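Local atomic coordinates of ATPase associated with various cellular activities, AAA_5 (Staphylothermus marinus, PDB entry 6N0S), a protein that probably couples ATP hydrolysis to DNA restriction as an McrB protein, represented here by its N-terminal EVE domain, a PUA-like fold that probably binds nucleic acid. Residues N17-L21 and Y60-A65; L29-G33 and R164-P168; F73-L79 and L137-Y143. All blocks are in the same frame, centred on the assembly; numbering follows the deposited sequence.

The three contacts illustrate how a compact EVE-like domain is built round one mixed sheet. Interaction 1 ends the pairing of strands 12-17 and 54-61, interaction 3 adds the outermost strand 138-148, and interaction 2 ties the opposite edge of the sheet to a smaller three-stranded one. Centres lie about 16 Å apart for interactions 1 and 3 and about 13 Å for the other two pairs. Y60 CD1 packs on F73 CE2 (3.6 Å) between interactions 1 and 3, while L31 CD2 meets L137 CD1 (3.8 Å) between 2 and 3. Interactions 1 and 2 do not touch, but the carboxylate of E15 hydrogen-bonds to both N17 and Y165. A sulfate, probably from crystallisation, lies about 4 Å from the Y165 side chain.

Interaction 1: N17-L21 and Y60-A65; sequences NNWIL and YIGSRA
Y60 meets N17 where strands 54-61 and 12-17, parallel neighbours in the mixed sheet of the PUA-like EVE domain, run out into their loops. Y60 O is gripped twice by this one asparagine, by backbone N17 N at 2.9 Å and, across the opposite face of the carbonyl plane, by N17 ND2 at 3.1 Å. CG of N17 sits beside its own backbone N (chi1 -62°), which swings the amide to the oxygen that the main-chain N-H already uses; E15 is a second partner of ND2 and helps to fix its rotation. The ring hydroxyl of Y60 reaches N18 OD1 through a water. I61 then lays its CD1 against N17 CB, and G62 N donates to N17 O at 2.7 Å, almost linearly (172°). A side chain at G62 would run into N18 OD1. Next, R64 bends at chi3 and brings its guanidinium under N18 O, which lies over one face, while its edge approaches the six-membered ring of W19 with the planes 79° apart (NH2 to CE3 3.2 Å). A65 closes the turn, its methyl CB resting 3.3 Å from N17 O and its CA 3.4 Å from W19 O.

Interaction 2: L29-G33 and R164-P168; sequences LTLWG and RYLVP
Y165 and L166 reach across to strand 30-33 as two side chains of very different kind, one a long polar-tipped ring, the other a short branched wedge. The tyrosine extends with CG anti to its backbone N (chi1 173°), which carries the ring to the backbone of L31 and W32. Its OH accepts W32 N at 3.1 Å (153°) and is also hydrogen-bonded to E15, so one hydroxyl joins a main-chain amide to a carboxylate. L31 CA comes in near the plane of the ring, at the hydroxyl end, 3.3 Å from Y165 OH, whereas W32 O approaches obliquely, 3.2 Å from Y165 CE2. L166 slants across the L31 side chain, its CD2 touching L31 CD1 at 3.9 Å; the same methyl hangs over the rim of one face of the Y165 ring. With a phenylalanine here, W32 N and the E15 carboxylate would probably both lose a partner, and the ring end would have less to hold it. The contact is buried near the centre of the domain. Strand 166-169 borders the mixed sheet and strand 30-34 borders the three-stranded antiparallel one, making this a side-chain junction between the two sheets of the EVE-like fold.

Interaction 3: F73-L79 and L137-Y143; sequences FIGESVL and LAEYRKY
Y143 lies flat over G75 at one end of an antiparallel strand pair that forms the outer margin of the mixed sheet in this EVE-like domain, and a beta bulge interrupts the pairing midway. E76 and R141 form one hydrogen-bonded pair, R141 N reaching E76 O at 2.9 Å, and V78 and A138 form the next; the register slips by one between them, with S77 facing the extra residue of strand 138-143.

The tight part starts at the tyrosine. G75 CA stands 3.8 Å from the centroid of the Y143 ring, only 13° off its normal, a CH-pi contact. The ring hydroxyl donates to E76 OE2 at 2.8 Å, on the anti side of a carboxylate turned 81° to the ring. With CG between its N and carbonyl carbon (chi1 53°), the extended E76 chain brings OE2 to that hydroxyl; Y174 on OE1 and H178 on OE2 also hold the carboxylate and help fix its rotation. On the other side of the strand, a side chain at G75 would strike Y140 OH; the Y140 side chain crosses that of I74 at about a right angle. S77 OG, hydrogen-bonded to H59, has L137 CD1 at 3.5 Å, while L137 CD2 packs on L79 CB at 3.7 Å.

The solvent side is looser. E139, with positive phi in the bulge, merely lays OE1 beside V78 CG2 (3.7 Å), and the guanidinium of R141 extends past the strand pair. K142 uses its bent chain to place NZ 3.1 Å from a water, which in turn donates to I74 O at 2.8 Å and to Y143 O.

Interaction 1: N17-L21 and Y60-A65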
# COMPACT_ATOMS: atom_id res chain seq x y z
N ASN A 17 1.10 -3.17 5.66
CA ASN A 17 1.81 -4.41 5.29
C ASN A 17 1.88 -5.27 6.55
O ASN A 17 2.77 -5.10 7.39
CB ASN A 17 3.18 -4.07 4.73
CG ASN A 17 3.11 -3.24 3.45
OD1 ASN A 17 2.97 -3.78 2.37
ND2 ASN A 17 3.20 -1.91 3.58
N ASN A 18 0.88 -6.13 6.73
CA ASN A 18 0.67 -6.87 7.97
C ASN A 18 1.05 -8.34 7.90
O ASN A 18 0.88 -9.05 8.89
CB ASN A 18 -0.80 -6.79 8.36
CG ASN A 18 -1.00 -6.22 9.74
OD1 ASN A 18 -0.39 -5.21 10.11
ND2 ASN A 18 -1.84 -6.87 10.52
N TRP A 19 1.49 -8.83 6.76
CA TRP A 19 1.70 -10.25 6.56
C TRP A 19 3.19 -10.52 6.48
O TRP A 19 3.99 -9.63 6.19
CB TRP A 19 0.97 -10.74 5.30
CG TRP A 19 -0.55 -10.49 5.36
CD1 TRP A 19 -1.22 -9.39 4.86
CD2 TRP A 19 -1.55 -11.33 5.97
NE1 TRP A 19 -2.57 -9.51 5.12
CE2 TRP A 19 -2.80 -10.67 5.80
CE3 TRP A 19 -1.52 -12.56 6.64
CZ2 TRP A 19 -3.99 -11.22 6.26
CZ3 TRP A 19 -2.72 -13.10 7.09
CH2 TRP A 19 -3.94 -12.43 6.91
N ILE A 20 3.59 -11.77 6.76
CA ILE A 20 5.01 -12.11 6.69
C ILE A 20 5.47 -11.90 5.26
O ILE A 20 4.77 -12.28 4.31
CB ILE A 20 5.26 -13.56 7.14
CG1 ILE A 20 4.93 -13.74 8.62
CG2 ILE A 20 6.76 -13.98 6.89
CD1 ILE A 20 4.63 -15.18 8.99
N LEU A 21 6.62 -11.28 5.10
CA LEU A 21 7.16 -10.97 3.79
C LEU A 21 8.63 -11.36 3.74
O LEU A 21 9.31 -11.30 4.76
CB LEU A 21 7.05 -9.47 3.48
CG LEU A 21 5.65 -8.93 3.21
CD1 LEU A 21 5.74 -7.42 3.07
CD2 LEU A 21 5.06 -9.59 1.96
N TYR A 60 3.28 1.54 6.19
CA TYR A 60 3.30 0.99 7.53
C TYR A 60 3.56 -0.51 7.47
O TYR A 60 3.06 -1.21 6.58
CB TYR A 60 1.94 1.26 8.22
CG TYR A 60 1.74 0.55 9.54
CD1 TYR A 60 2.23 1.08 10.71
CD2 TYR A 60 1.04 -0.63 9.61
CE1 TYR A 60 2.04 0.46 11.92
CE2 TYR A 60 0.83 -1.27 10.81
CZ TYR A 60 1.35 -0.72 11.96
OH TYR A 60 1.17 -1.36 13.16
N ILE A 61 4.29 -1.00 8.47
CA ILE A 61 4.70 -2.39 8.56
C ILE A 61 4.11 -2.94 9.85
O ILE A 61 4.37 -2.40 10.93
CB ILE A 61 6.24 -2.49 8.59
CG1 ILE A 61 6.85 -1.71 7.42
CG2 ILE A 61 6.67 -3.88 8.56
CD1 ILE A 61 6.54 -2.24 6.05
N GLY A 62 3.32 -4.01 9.75
CA GLY A 62 2.83 -4.68 10.95
C GLY A 62 3.92 -5.52 11.62
O GLY A 62 4.96 -5.82 11.06
N SER A 63 3.64 -5.94 12.86
CA SER A 63 4.65 -6.67 13.64
C SER A 63 5.08 -7.96 12.96
O SER A 63 6.25 -8.34 13.02
CB SER A 63 4.12 -6.97 15.04
OG SER A 63 2.75 -7.30 15.00
N ARG A 64 4.15 -8.66 12.29
CA ARG A 64 4.53 -9.89 11.62
C ARG A 64 5.33 -9.64 10.35
O ARG A 64 5.93 -10.58 9.83
CB ARG A 64 3.28 -10.71 11.28
CG ARG A 64 2.48 -11.07 12.50
CD ARG A 64 1.63 -12.31 12.28
NE ARG A 64 0.92 -12.28 11.00
CZ ARG A 64 -0.22 -11.63 10.79
NH1 ARG A 64 -0.78 -10.92 11.76
NH2 ARG A 64 -0.80 -11.68 9.60
N ALA A 65 5.34 -8.42 9.82
CA ALA A 65 5.97 -8.20 8.52
C ALA A 65 7.48 -8.10 8.61
O ALA A 65 8.17 -8.29 7.60
CB ALA A 65 5.40 -6.95 7.87
O HOH W 1 1.54 -7.73 11.40
O HOH W 2 -0.21 -4.15 12.98

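Interaction 2: L29-G33 and R164-P168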
# COMPACT_ATOMS: atom_id res chain seq x y z
N LEU A 29 6.92 0.98 -4.27
CA LEU A 29 6.84 0.87 -5.72
C LEU A 29 5.43 0.73 -6.26
O LEU A 29 5.13 1.23 -7.36
CB LEU A 29 7.66 -0.33 -6.18
CG LEU A 29 9.13 -0.29 -5.83
CD1 LEU A 29 9.78 -1.58 -6.36
CD2 LEU A 29 9.80 0.95 -6.41
N THR A 30 4.56 0.01 -5.56
CA THR A 30 3.19 -0.16 -6.04
C THR A 30 2.26 -0.32 -4.86
O THR A 30 2.69 -0.52 -3.72
CB THR A 30 3.00 -1.39 -6.95
OG1 THR A 30 3.14 -2.58 -6.18
CG2 THR A 30 4.00 -1.39 -8.09
N LEU A 31 0.98 -0.16 -5.17
CA LEU A 31 -0.15 -0.60 -4.37
C LEU A 31 -0.95 -1.56 -5.21
O LEU A 31 -1.28 -1.24 -6.36
CB LEU A 31 -1.06 0.57 -3.96
CG LEU A 31 -0.42 1.77 -3.27
CD1 LEU A 31 -1.51 2.83 -2.96
CD2 LEU A 31 0.33 1.40 -2.01
N TRP A 32 -1.30 -2.70 -4.65
CA TRP A 32 -2.07 -3.65 -5.43
C TRP A 32 -2.77 -4.59 -4.48
O TRP A 32 -2.37 -4.75 -3.33
CB TRP A 32 -1.14 -4.40 -6.40
CG TRP A 32 -0.24 -5.38 -5.75
CD1 TRP A 32 1.01 -5.16 -5.26
CD2 TRP A 32 -0.52 -6.76 -5.53
NE1 TRP A 32 1.53 -6.31 -4.74
CE2 TRP A 32 0.61 -7.31 -4.89
CE3 TRP A 32 -1.62 -7.58 -5.79
CZ2 TRP A 32 0.68 -8.65 -4.52
CZ3 TRP A 32 -1.56 -8.90 -5.43
CH2 TRP A 32 -0.42 -9.43 -4.79
N GLY A 33 -3.84 -5.19 -4.97
CA GLY A 33 -4.64 -6.06 -4.14
C GLY A 33 -5.82 -6.58 -4.93
O GLY A 33 -6.09 -6.16 -6.05
N ARG A 164 -7.30 -4.22 7.17
CA ARG A 164 -7.28 -3.27 6.07
C ARG A 164 -5.96 -3.34 5.33
O ARG A 164 -4.94 -3.69 5.90
CB ARG A 164 -7.48 -1.85 6.59
CG ARG A 164 -8.77 -1.65 7.38
CD ARG A 164 -9.94 -1.59 6.50
NE ARG A 164 -11.15 -1.27 7.25
CZ ARG A 164 -12.36 -1.20 6.68
NH1 ARG A 164 -12.49 -1.41 5.36
NH2 ARG A 164 -13.43 -0.93 7.42
N TYR A 165 -5.98 -2.90 4.08
CA TYR A 165 -4.77 -2.71 3.29
C TYR A 165 -4.46 -1.24 3.07
O TYR A 165 -3.32 -0.82 3.25
CB TYR A 165 -4.90 -3.45 1.94
CG TYR A 165 -3.75 -3.18 0.97
CD1 TYR A 165 -2.43 -3.33 1.35
CD2 TYR A 165 -4.00 -2.76 -0.33
CE1 TYR A 165 -1.40 -3.06 0.48
CE2 TYR A 165 -2.99 -2.49 -1.20
CZ TYR A 165 -1.69 -2.64 -0.79
OH TYR A 165 -0.66 -2.37 -1.66
N LEU A 166 -5.44 -0.43 2.70
CA LEU A 166 -5.26 1.01 2.53
C LEU A 166 -6.26 1.76 3.39
O LEU A 166 -7.46 1.49 3.32
CB LEU A 166 -5.45 1.41 1.08
CG LEU A 166 -4.48 0.76 0.11
CD1 LEU A 166 -4.95 0.89 -1.35
CD2 LEU A 166 -3.13 1.41 0.32
N VAL A 167 -5.76 2.68 4.22
CA VAL A 167 -6.67 3.46 5.06
C VAL A 167 -6.40 4.95 4.89
O VAL A 167 -5.23 5.36 4.74
CB VAL A 167 -6.57 3.05 6.54
CG1 VAL A 167 -7.06 1.59 6.73
CG2 VAL A 167 -5.13 3.19 7.02
N PRO A 168 -7.43 5.78 4.95
CA PRO A 168 -7.28 7.23 4.86
C PRO A 168 -6.84 7.79 6.20
O PRO A 168 -7.23 7.28 7.25
CB PRO A 168 -8.71 7.69 4.52
CG PRO A 168 -9.54 6.74 5.28
CD PRO A 168 -8.83 5.41 5.24

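Interaction 3: F73-L79 and L137-Y143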
# COMPACT_ATOMS: atom_id res chain seq x y z
N PHE A 73 6.17 3.10 10.81
CA PHE A 73 6.01 3.75 9.52
C PHE A 73 7.41 3.94 8.96
O PHE A 73 8.24 4.60 9.60
CB PHE A 73 5.26 5.07 9.66
CG PHE A 73 3.93 4.92 10.33
CD1 PHE A 73 3.82 4.97 11.70
CD2 PHE A 73 2.80 4.71 9.58
CE1 PHE A 73 2.60 4.82 12.33
CE2 PHE A 73 1.54 4.57 10.22
CZ PHE A 73 1.46 4.60 11.58
N ILE A 74 7.68 3.39 7.79
CA ILE A 74 9.06 3.35 7.30
C ILE A 74 9.37 4.39 6.23
O ILE A 74 10.54 4.70 6.00
CB ILE A 74 9.44 1.94 6.79
CG1 ILE A 74 8.60 1.53 5.57
CG2 ILE A 74 9.38 0.92 7.95
CD1 ILE A 74 9.17 0.26 4.90
N GLY A 75 8.37 4.93 5.55
CA GLY A 75 8.64 5.90 4.50
C GLY A 75 7.36 6.34 3.84
O GLY A 75 6.26 5.93 4.24
N GLU A 76 7.51 7.16 2.80
CA GLU A 76 6.34 7.64 2.09
C GLU A 76 6.64 7.80 0.62
O GLU A 76 7.80 7.84 0.20
CB GLU A 76 5.83 8.95 2.70
CG GLU A 76 6.85 10.06 2.84
CD GLU A 76 6.20 11.34 3.32
OE1 GLU A 76 5.63 12.06 2.45
OE2 GLU A 76 6.21 11.57 4.55
N SER A 77 5.58 7.86 -0.18
CA SER A 77 5.68 7.97 -1.62
C SER A 77 4.50 8.77 -2.13
O SER A 77 3.67 9.25 -1.36
CB SER A 77 5.72 6.59 -2.29
OG SER A 77 4.53 5.91 -2.00
N VAL A 78 4.39 8.85 -3.46
CA VAL A 78 3.41 9.69 -4.13
C VAL A 78 2.66 8.83 -5.14
O VAL A 78 3.27 8.05 -5.88
CB VAL A 78 4.08 10.90 -4.82
CG1 VAL A 78 3.08 11.71 -5.59
CG2 VAL A 78 4.75 11.80 -3.79
N LEU A 79 1.34 8.96 -5.15
CA LEU A 79 0.47 8.28 -6.11
C LEU A 79 -0.16 9.36 -6.99
O LEU A 79 -1.06 10.07 -6.55
CB LEU A 79 -0.58 7.46 -5.36
CG LEU A 79 -1.78 6.95 -6.15
CD1 LEU A 79 -1.35 6.26 -7.32
CD2 LEU A 79 -2.61 5.99 -5.31
N LEU A 137 3.38 3.84 -7.92
CA LEU A 137 3.87 4.91 -7.07
C LEU A 137 5.17 5.50 -7.63
O LEU A 137 5.82 4.93 -8.51
CB LEU A 137 4.15 4.38 -5.66
CG LEU A 137 2.95 3.71 -4.99
CD1 LEU A 137 3.36 3.07 -3.68
CD2 LEU A 137 1.83 4.72 -4.78
N ALA A 138 5.59 6.61 -7.02
CA ALA A 138 6.81 7.31 -7.40
C ALA A 138 7.38 7.98 -6.17
O ALA A 138 6.65 8.28 -5.22
CB ALA A 138 6.56 8.39 -8.45
N GLU A 139 8.70 8.19 -6.18
CA GLU A 139 9.42 9.03 -5.22
C GLU A 139 9.44 8.44 -3.83
O GLU A 139 9.58 9.18 -2.86
CB GLU A 139 8.84 10.45 -5.16
CG GLU A 139 8.62 11.14 -6.53
CD GLU A 139 7.80 12.46 -6.42
OE1 GLU A 139 7.85 13.16 -5.37
OE2 GLU A 139 7.08 12.80 -7.40
N TYR A 140 9.31 7.13 -3.68
CA TYR A 140 9.45 6.54 -2.35
C TYR A 140 10.72 7.05 -1.68
O TYR A 140 11.78 7.11 -2.30
CB TYR A 140 9.50 5.00 -2.41
CG TYR A 140 9.71 4.44 -1.04
CD1 TYR A 140 8.68 4.44 -0.10
CD2 TYR A 140 10.95 3.93 -0.64
CE1 TYR A 140 8.89 3.98 1.16
CE2 TYR A 140 11.15 3.46 0.64
CZ TYR A 140 10.11 3.49 1.52
OH TYR A 140 10.28 3.03 2.80
N ARG A 141 10.61 7.41 -0.41
CA ARG A 141 11.79 7.76 0.35
C ARG A 141 11.62 7.20 1.75
O ARG A 141 10.59 7.39 2.40
CB ARG A 141 12.01 9.28 0.37
CG ARG A 141 13.48 9.72 0.58
CD ARG A 141 14.47 9.35 -0.58
NE ARG A 141 14.16 10.03 -1.85
CZ ARG A 141 14.75 9.77 -3.03
NH1 ARG A 141 15.71 8.86 -3.14
NH2 ARG A 141 14.39 10.44 -4.11
N LYS A 142 12.64 6.49 2.19
CA LYS A 142 12.66 5.85 3.49
C LYS A 142 12.93 6.89 4.56
O LYS A 142 13.81 7.72 4.40
CB LYS A 142 13.74 4.77 3.51
CG LYS A 142 13.90 4.00 4.82
CD LYS A 142 15.17 3.10 4.81
CE LYS A 142 15.37 2.36 6.15
NZ LYS A 142 14.16 1.63 6.67
N TYR A 143 12.18 6.81 5.66
CA TYR A 143 12.45 7.71 6.78
C TYR A 143 13.81 7.35 7.38
O TYR A 143 14.12 6.18 7.61
CB TYR A 143 11.38 7.60 7.87
CG TYR A 143 9.98 8.14 7.49
CD1 TYR A 143 9.83 9.29 6.73
CD2 TYR A 143 8.81 7.47 7.89
CE1 TYR A 143 8.57 9.77 6.38
CE2 TYR A 143 7.56 7.94 7.55
CZ TYR A 143 7.44 9.09 6.80
OH TYR A 143 6.17 9.55 6.46
O HOH W 3 12.38 3.82 7.85